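Local coordinates for DUF115 domain-containing protein (Magnetospirillum magneticum AMB-1, PDB 5MU5) that probably glycosylates flagellin as a Maf-family glycosyltransferase, a modification involved in the formation of the bacterial flagellum, at residues V206-R211 with Y608-T613; L264-T269 with A401-F406; L271-F276 with D516-D521. One frame throughout, in Å; residues are numbered along the deposited sequence.

Interaction 1 of 3, residues V206-R211 with Y608-T613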
# COMPACT_ATOMS: atom_id res chain seq x y z
N VAL A 206 -2.92 2.65 14.11
CA VAL A 206 -2.77 2.39 15.54
C VAL A 206 -2.93 0.94 15.91
O VAL A 206 -3.69 0.60 16.81
CB VAL A 206 -3.72 3.23 16.42
CG1 VAL A 206 -3.30 4.69 16.37
CG2 VAL A 206 -5.18 3.07 16.01
N VAL A 207 -2.17 0.08 15.24
CA VAL A 207 -2.23 -1.33 15.59
C VAL A 207 -1.56 -1.64 16.91
O VAL A 207 -1.74 -2.72 17.42
CB VAL A 207 -1.60 -2.25 14.52
CG1 VAL A 207 -2.48 -2.26 13.28
CG2 VAL A 207 -0.15 -1.85 14.20
N ASP A 208 -0.78 -0.71 17.45
CA ASP A 208 -0.09 -0.98 18.70
C ASP A 208 -1.03 -1.42 19.83
O ASP A 208 -2.04 -0.79 20.09
CB ASP A 208 0.74 0.22 19.17
CG ASP A 208 1.40 -0.04 20.51
OD1 ASP A 208 2.29 -0.89 20.58
OD2 ASP A 208 1.01 0.60 21.50
N TRP A 209 -0.68 -2.53 20.48
CA TRP A 209 -1.40 -3.05 21.64
C TRP A 209 -2.76 -3.63 21.28
O TRP A 209 -3.64 -3.75 22.14
CB TRP A 209 -1.48 -2.01 22.75
CG TRP A 209 -1.49 -2.57 24.16
CD1 TRP A 209 -2.45 -2.38 25.12
CD2 TRP A 209 -0.49 -3.42 24.75
NE1 TRP A 209 -2.11 -3.05 26.27
CE2 TRP A 209 -0.91 -3.69 26.07
CE3 TRP A 209 0.72 -3.94 24.31
CZ2 TRP A 209 -0.15 -4.48 26.93
CZ3 TRP A 209 1.46 -4.73 25.17
CH2 TRP A 209 1.02 -4.99 26.45
N THR A 210 -2.91 -4.00 20.02
CA THR A 210 -4.08 -4.73 19.55
C THR A 210 -4.15 -6.07 20.33
O THR A 210 -3.19 -6.82 20.39
CB THR A 210 -3.96 -5.02 18.03
OG1 THR A 210 -4.02 -3.78 17.30
CG2 THR A 210 -5.07 -5.95 17.54
N ARG A 211 -5.30 -6.33 20.94
CA ARG A 211 -5.55 -7.58 21.62
C ARG A 211 -5.80 -8.67 20.59
O ARG A 211 -6.62 -8.51 19.68
CB ARG A 211 -6.78 -7.44 22.53
CG ARG A 211 -7.05 -8.64 23.44
CD ARG A 211 -6.07 -8.71 24.60
NE ARG A 211 -6.45 -9.74 25.57
CZ ARG A 211 -7.30 -9.57 26.58
NH1 ARG A 211 -7.90 -8.39 26.78
NH2 ARG A 211 -7.57 -10.59 27.40
N TYR A 608 3.37 6.07 22.75
CA TYR A 608 3.94 6.53 24.02
C TYR A 608 2.94 6.86 25.12
O TYR A 608 3.24 6.63 26.30
CB TYR A 608 4.95 7.66 23.78
CG TYR A 608 6.22 7.16 23.09
CD1 TYR A 608 7.14 6.38 23.78
CD2 TYR A 608 6.48 7.44 21.75
CE1 TYR A 608 8.29 5.92 23.16
CE2 TYR A 608 7.62 6.98 21.13
CZ TYR A 608 8.52 6.22 21.84
OH TYR A 608 9.67 5.74 21.26
N VAL A 609 1.74 7.35 24.78
CA VAL A 609 0.76 7.65 25.84
C VAL A 609 0.31 6.43 26.64
O VAL A 609 -0.01 6.55 27.83
CB VAL A 609 -0.53 8.36 25.36
CG1 VAL A 609 -0.22 9.75 24.92
CG2 VAL A 609 -1.23 7.58 24.27
N LYS A 610 0.21 5.27 25.99
CA LYS A 610 -0.12 4.04 26.70
C LYS A 610 0.98 3.58 27.66
O LYS A 610 0.74 2.74 28.49
CB LYS A 610 -0.26 2.88 25.72
CG LYS A 610 -1.37 2.95 24.72
CD LYS A 610 -1.39 1.61 24.02
CE LYS A 610 -2.11 1.70 22.70
NZ LYS A 610 -1.24 2.32 21.67
N ARG A 611 2.19 4.09 27.49
CA ARG A 611 3.36 3.61 28.22
C ARG A 611 3.93 4.65 29.18
O ARG A 611 4.89 4.39 29.89
CB ARG A 611 4.43 3.19 27.21
CG ARG A 611 4.04 1.94 26.44
CD ARG A 611 5.02 1.63 25.32
NE ARG A 611 4.71 0.37 24.63
CZ ARG A 611 3.70 0.21 23.77
NH1 ARG A 611 2.87 1.20 23.45
NH2 ARG A 611 3.54 -0.96 23.19
N VAL A 612 3.32 5.83 29.21
CA VAL A 612 3.83 6.89 30.07
C VAL A 612 3.58 6.59 31.55
O VAL A 612 2.50 6.18 31.93
CB VAL A 612 3.25 8.26 29.66
CG1 VAL A 612 1.80 8.39 30.06
CG2 VAL A 612 4.10 9.38 30.25
N THR A 613 4.61 6.77 32.38
CA THR A 613 4.49 6.68 33.83
C THR A 613 5.11 7.93 34.44
O THR A 613 6.03 8.53 33.85
CB THR A 613 5.22 5.46 34.44
OG1 THR A 613 6.61 5.49 34.08
CG2 THR A 613 4.58 4.18 33.96
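Asp208 turns its CG anti to the backbone N (chi1 177°), and this carries the carboxylate across to Lys610 and Arg611. Arg611 comes from the opposite direction on a chain extended from CG to NE and meets the acid end-on. Arg611 NH1 gives a nearly straight hydrogen bond to Asp208 OD2 at 2.8 Å. Arg611 NH2 bonds Asp208 OD1 at 2.9 Å on the syn lone pair. The two flat groups are not coplanar: carboxylate and guanidinium are twisted 41° apart. Asp208 OD2 lies in the guanidinium plane and OD1 is tilted out of it. Lys610 bends at its last torsion (chi4 78°), which brings NZ to the anti lone pair of Asp208 OD2 at 2.8 Å. One carboxylate oxygen thus takes two donors, and the buried acid is set in a salt-bridge network with two bases. The positive charges probably favour its ionised form. Asp606 is a second acidic partner of Lys610 NZ.

Asp208 and Trp209 are the two central residues of a type II beta turn from Val207 to Thr210. The turn leads from helix 188-202 into strand 211-214 of the parallel sheet. Its partner is the bend where helix 589-609 of the helical bundle gives way to strand 612-613. The contact therefore joins the Maf N-terminal domain to the bundle. Within the turn, Thr210 N and OG1 both bond Val207 O. Trp209 adds apolar cover, its CB lying 3.8 Å from Lys610 CE, while its NE1 bonds the backbone O of Glu118. Arg611 NE is held by the backbone O of Gln114.

Interaction 2 of 3, residues L264-T269 with A401-F406; sequences LQHSAT and ALALGF
A Schellman motif ends helix 393-404, and the loop 264-269 packs against this C-terminal end. Ser267 N meets Ala403 O, in the last turn of the helix, with a hydrogen bond of 2.8 Å. The bond is straight, and the N-H points nearly along the C=O axis. The CA of His266 also approaches Ala403 O, at 3.5 Å, as a weaker CA-H...O contact. His266 lays one face of its imidazole over the methyl of Ala403. Ala403 CB stands 3.8 Å from the ring centroid, offset toward the ND1-CE1 rim, in a CH-pi contact. The far end of the ring is fixed by His266 NE2, which bonds the backbone O of Ser385.

In the Schellman motif Phe406 N bonds Ala401 O, and Gly405 N makes a weak bond to Leu402 O. Gly405 is the C-prime residue, with positive phi (125°). A side chain there would collide with Thr269 O, which lies 3.6 Å from Gly405 CA. The helix comes just before strand 408-412 of the large mixed sheet, in the MptE-like part of the chain. The loop opposite runs from strand 262-263 toward strand 275-278 of the same sheet.

Ser267 sets its OG anti to its own N (chi1 176°), and from there OG bonds Thr269 O in the carbonyl plane, on a lone pair. Ser267 CB packs closely on Leu404 O. One water lies 2.8 Å from both Ser267 O and Leu402 O and links the two segments. On the apolar side Leu264 CG meets Leu404 CD2 at 4.1 Å. Leu404 also reaches Val525 of helix 515-528, and Leu264 packs on Val365 and Tyr367 of strand 363-367.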
# COMPACT_ATOMS: atom_id res chain seq x y z
N LEU A 264 0.19 9.67 -22.39
CA LEU A 264 -0.05 8.29 -22.77
C LEU A 264 -1.52 7.89 -22.62
O LEU A 264 -2.20 8.25 -21.67
CB LEU A 264 0.83 7.38 -21.94
CG LEU A 264 0.81 5.90 -22.31
CD1 LEU A 264 2.13 5.22 -21.95
CD2 LEU A 264 -0.34 5.17 -21.62
N GLN A 265 -1.99 7.08 -23.57
CA GLN A 265 -3.38 6.63 -23.64
C GLN A 265 -3.41 5.12 -23.94
O GLN A 265 -2.56 4.63 -24.65
CB GLN A 265 -4.08 7.42 -24.73
CG GLN A 265 -5.57 7.39 -24.70
CD GLN A 265 -6.17 8.54 -25.50
OE1 GLN A 265 -7.22 9.07 -25.15
NE2 GLN A 265 -5.49 8.95 -26.55
N HIS A 266 -4.34 4.39 -23.32
CA HIS A 266 -4.50 2.97 -23.55
C HIS A 266 -5.12 2.78 -24.90
O HIS A 266 -5.98 3.53 -25.29
CB HIS A 266 -5.39 2.33 -22.49
CG HIS A 266 -4.70 2.16 -21.18
ND1 HIS A 266 -4.30 0.93 -20.70
CD2 HIS A 266 -4.29 3.07 -20.26
CE1 HIS A 266 -3.70 1.09 -19.53
NE2 HIS A 266 -3.68 2.38 -19.25
N SER A 267 -4.67 1.76 -25.62
CA SER A 267 -5.17 1.47 -26.93
C SER A 267 -6.12 0.29 -26.87
O SER A 267 -5.85 -0.70 -26.23
CB SER A 267 -4.00 1.13 -27.85
OG SER A 267 -4.46 0.75 -29.13
N ALA A 268 -7.24 0.40 -27.57
CA ALA A 268 -8.20 -0.70 -27.66
C ALA A 268 -7.67 -1.84 -28.53
O ALA A 268 -7.92 -3.01 -28.24
CB ALA A 268 -9.52 -0.18 -28.22
N THR A 269 -6.92 -1.50 -29.58
CA THR A 269 -6.48 -2.47 -30.57
C THR A 269 -5.03 -2.92 -30.41
O THR A 269 -4.22 -2.24 -29.80
CB THR A 269 -6.67 -1.93 -32.00
OG1 THR A 269 -5.98 -0.69 -32.13
CG2 THR A 269 -8.15 -1.74 -32.33
N ALA A 401 4.08 -0.88 -22.63
CA ALA A 401 4.02 -1.59 -23.91
C ALA A 401 2.67 -2.26 -24.14
O ALA A 401 2.12 -2.22 -25.23
CB ALA A 401 5.13 -2.61 -23.99
N LEU A 402 2.13 -2.88 -23.09
CA LEU A 402 0.85 -3.56 -23.18
C LEU A 402 -0.27 -2.55 -23.33
O LEU A 402 -1.20 -2.76 -24.09
CB LEU A 402 0.63 -4.44 -21.94
CG LEU A 402 1.58 -5.63 -21.85
CD1 LEU A 402 1.63 -6.18 -20.43
CD2 LEU A 402 1.20 -6.71 -22.86
N ALA A 403 -0.15 -1.42 -22.64
CA ALA A 403 -1.14 -0.37 -22.72
C ALA A 403 -1.24 0.22 -24.15
O ALA A 403 -2.34 0.47 -24.66
CB ALA A 403 -0.83 0.70 -21.71
N LEU A 404 -0.09 0.38 -24.80
CA LEU A 404 -0.03 0.92 -26.15
C LEU A 404 -0.54 -0.04 -27.21
O LEU A 404 -0.89 0.39 -28.29
CB LEU A 404 1.40 1.32 -26.48
CG LEU A 404 1.90 2.46 -25.61
CD1 LEU A 404 3.34 2.72 -26.04
CD2 LEU A 404 1.04 3.71 -25.74
N GLY A 405 -0.59 -1.32 -26.90
CA GLY A 405 -1.18 -2.28 -27.80
C GLY A 405 -0.27 -3.43 -28.17
O GLY A 405 -0.71 -4.35 -28.83
N PHE A 406 1.00 -3.37 -27.77
CA PHE A 406 1.92 -4.45 -28.07
C PHE A 406 1.51 -5.73 -27.35
O PHE A 406 1.01 -5.68 -26.23
CB PHE A 406 3.35 -4.04 -27.74
CG PHE A 406 3.83 -2.85 -28.55
CD1 PHE A 406 4.20 -3.01 -29.87
CD2 PHE A 406 3.87 -1.60 -27.99
CE1 PHE A 406 4.60 -1.92 -30.63
CE2 PHE A 406 4.30 -0.51 -28.73
CZ PHE A 406 4.68 -0.67 -30.05
O HOH W 1 -3.85 -2.02 -24.77

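Interaction 3 of 3, residues L271-F276 with D516-D521; sequences LHTPVF and DMKAKD
Thr273 N gives Asp521 OD2 a hydrogen bond of 2.7 Å and meets it almost head-on. Thr273 OG1 also points at Asp521 OD2, but the modelled separation of 2.4 Å is too short to be taken literally, and this second bond is doubtful in detail. Thr273 OG1 stands anti to the carbonyl carbon (chi1 -56°), which leaves it beside its own N and facing the same oxygen. Leu271 CB packs 3.8 Å from Asp521 OD2, so the carboxylate has an apolar neighbour too. An alanine in place of Asp521 would probably leave the N-H of buried Thr273 without this acceptor and open a gap beside Leu271.

Further out, Thr273 CG2 meets Lys518 CB at 4.0 Å. Met517 bends at its last torsion, and its SD lies 4.0 Å from His272 C. The lysine end leads away to Asp318 and the backbone O of Gln295. Asp521 N bonds Met517 O within the helix.

Residues 271-273 lead into strand 275-278, which lies between strands 299-303 and 408-412 of the mixed sheet, and helix 515-528 packs across this entry.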
# COMPACT_ATOMS: atom_id res chain seq x y z
N LEU A 271 -1.22 -4.30 -31.71
CA LEU A 271 -0.20 -4.02 -32.69
C LEU A 271 0.55 -5.32 -32.84
O LEU A 271 0.81 -6.01 -31.85
CB LEU A 271 0.72 -2.91 -32.18
CG LEU A 271 -0.04 -1.63 -31.81
CD1 LEU A 271 0.89 -0.64 -31.12
CD2 LEU A 271 -0.69 -1.00 -33.03
N HIS A 272 0.90 -5.67 -34.06
CA HIS A 272 1.60 -6.92 -34.32
C HIS A 272 3.13 -6.82 -34.36
O HIS A 272 3.78 -7.84 -34.36
CB HIS A 272 1.06 -7.56 -35.59
CG HIS A 272 -0.36 -8.00 -35.47
ND1 HIS A 272 -1.40 -7.35 -36.11
CD2 HIS A 272 -0.93 -9.00 -34.75
CE1 HIS A 272 -2.54 -7.94 -35.80
NE2 HIS A 272 -2.28 -8.94 -34.97
N THR A 273 3.70 -5.63 -34.39
CA THR A 273 5.16 -5.53 -34.32
C THR A 273 5.60 -6.00 -32.93
O THR A 273 5.02 -5.61 -31.93
CB THR A 273 5.65 -4.08 -34.51
OG1 THR A 273 5.15 -3.58 -35.74
CG2 THR A 273 7.16 -4.02 -34.57
N PRO A 274 6.62 -6.86 -32.88
CA PRO A 274 7.07 -7.25 -31.55
C PRO A 274 7.80 -6.13 -30.85
O PRO A 274 8.32 -5.23 -31.49
CB PRO A 274 8.02 -8.43 -31.81
CG PRO A 274 8.26 -8.47 -33.26
CD PRO A 274 7.40 -7.46 -33.96
N VAL A 275 7.84 -6.19 -29.54
CA VAL A 275 8.56 -5.22 -28.75
C VAL A 275 9.63 -5.94 -27.91
O VAL A 275 9.41 -7.03 -27.38
CB VAL A 275 7.59 -4.39 -27.88
CG1 VAL A 275 7.02 -5.21 -26.74
CG2 VAL A 275 8.31 -3.18 -27.32
N PHE A 276 10.81 -5.32 -27.86
CA PHE A 276 11.90 -5.77 -27.03
C PHE A 276 11.99 -4.85 -25.84
O PHE A 276 12.22 -3.65 -26.00
CB PHE A 276 13.24 -5.71 -27.75
CG PHE A 276 13.38 -6.65 -28.89
CD1 PHE A 276 12.42 -7.64 -29.15
CD2 PHE A 276 14.48 -6.57 -29.69
CE1 PHE A 276 12.59 -8.50 -30.19
CE2 PHE A 276 14.65 -7.44 -30.74
CZ PHE A 276 13.71 -8.40 -30.99
N ASP A 516 8.53 -2.09 -42.39
CA ASP A 516 7.27 -1.39 -42.72
C ASP A 516 6.21 -1.56 -41.64
O ASP A 516 5.53 -0.59 -41.27
CB ASP A 516 6.69 -1.87 -44.07
CG ASP A 516 7.46 -1.30 -45.28
OD1 ASP A 516 8.52 -0.70 -45.06
OD2 ASP A 516 6.99 -1.46 -46.44
N MET A 517 6.08 -2.79 -41.13
CA MET A 517 5.14 -3.09 -40.06
C MET A 517 5.48 -2.26 -38.82
O MET A 517 4.59 -1.67 -38.17
CB MET A 517 5.18 -4.59 -39.74
CG MET A 517 4.11 -5.05 -38.74
SD MET A 517 4.23 -6.80 -38.24
CE MET A 517 4.08 -7.62 -39.84
N LYS A 518 6.78 -2.20 -38.51
CA LYS A 518 7.28 -1.40 -37.39
C LYS A 518 6.91 0.06 -37.56
O LYS A 518 6.40 0.67 -36.61
CB LYS A 518 8.81 -1.52 -37.25
CG LYS A 518 9.36 -0.72 -36.08
CD LYS A 518 10.87 -0.78 -35.96
CE LYS A 518 11.26 0.04 -34.75
NZ LYS A 518 12.72 0.06 -34.52
N ALA A 519 7.17 0.62 -38.74
CA ALA A 519 6.84 2.02 -39.03
C ALA A 519 5.35 2.27 -38.92
O ALA A 519 4.93 3.32 -38.44
CB ALA A 519 7.33 2.43 -40.41
N LYS A 520 4.56 1.31 -39.38
CA LYS A 520 3.10 1.41 -39.28
C LYS A 520 2.71 1.48 -37.80
O LYS A 520 2.02 2.39 -37.37
CB LYS A 520 2.44 0.21 -39.96
CG LYS A 520 0.92 0.26 -39.99
CD LYS A 520 0.37 -0.97 -40.69
CE LYS A 520 -1.16 -1.01 -40.68
NZ LYS A 520 -1.80 -0.03 -41.61
N ASP A 521 3.18 0.50 -37.03
CA ASP A 521 2.84 0.43 -35.62
C ASP A 521 3.35 1.61 -34.80
O ASP A 521 2.64 2.07 -33.92
CB ASP A 521 3.26 -0.93 -35.05
CG ASP A 521 2.41 -2.11 -35.64
OD1 ASP A 521 1.41 -1.84 -36.35
OD2 ASP A 521 2.76 -3.29 -35.37

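From the N terminus, the chain first meets residues 206-211. Interaction 1 closes a loop of nearly 400 residues when the bend after helix 589-609 returns to this turn, tying the N-terminal domain to the helical bundle. Interactions 2 and 3 both nest inside that loop. They cross each other, since segments 264-269 and 271-276 come in turn before 401-406 and 516-521. Their centres are about 13 Å apart, and they touch: Gly405 O is 2.9 Å from Leu271 N, probably a hydrogen bond. Together they fasten helices 393-404 and 515-528 to the chain leading into strand 275-278. Interaction 1 lies across the chain's centre, its centre about 49 Å from that of interaction 2.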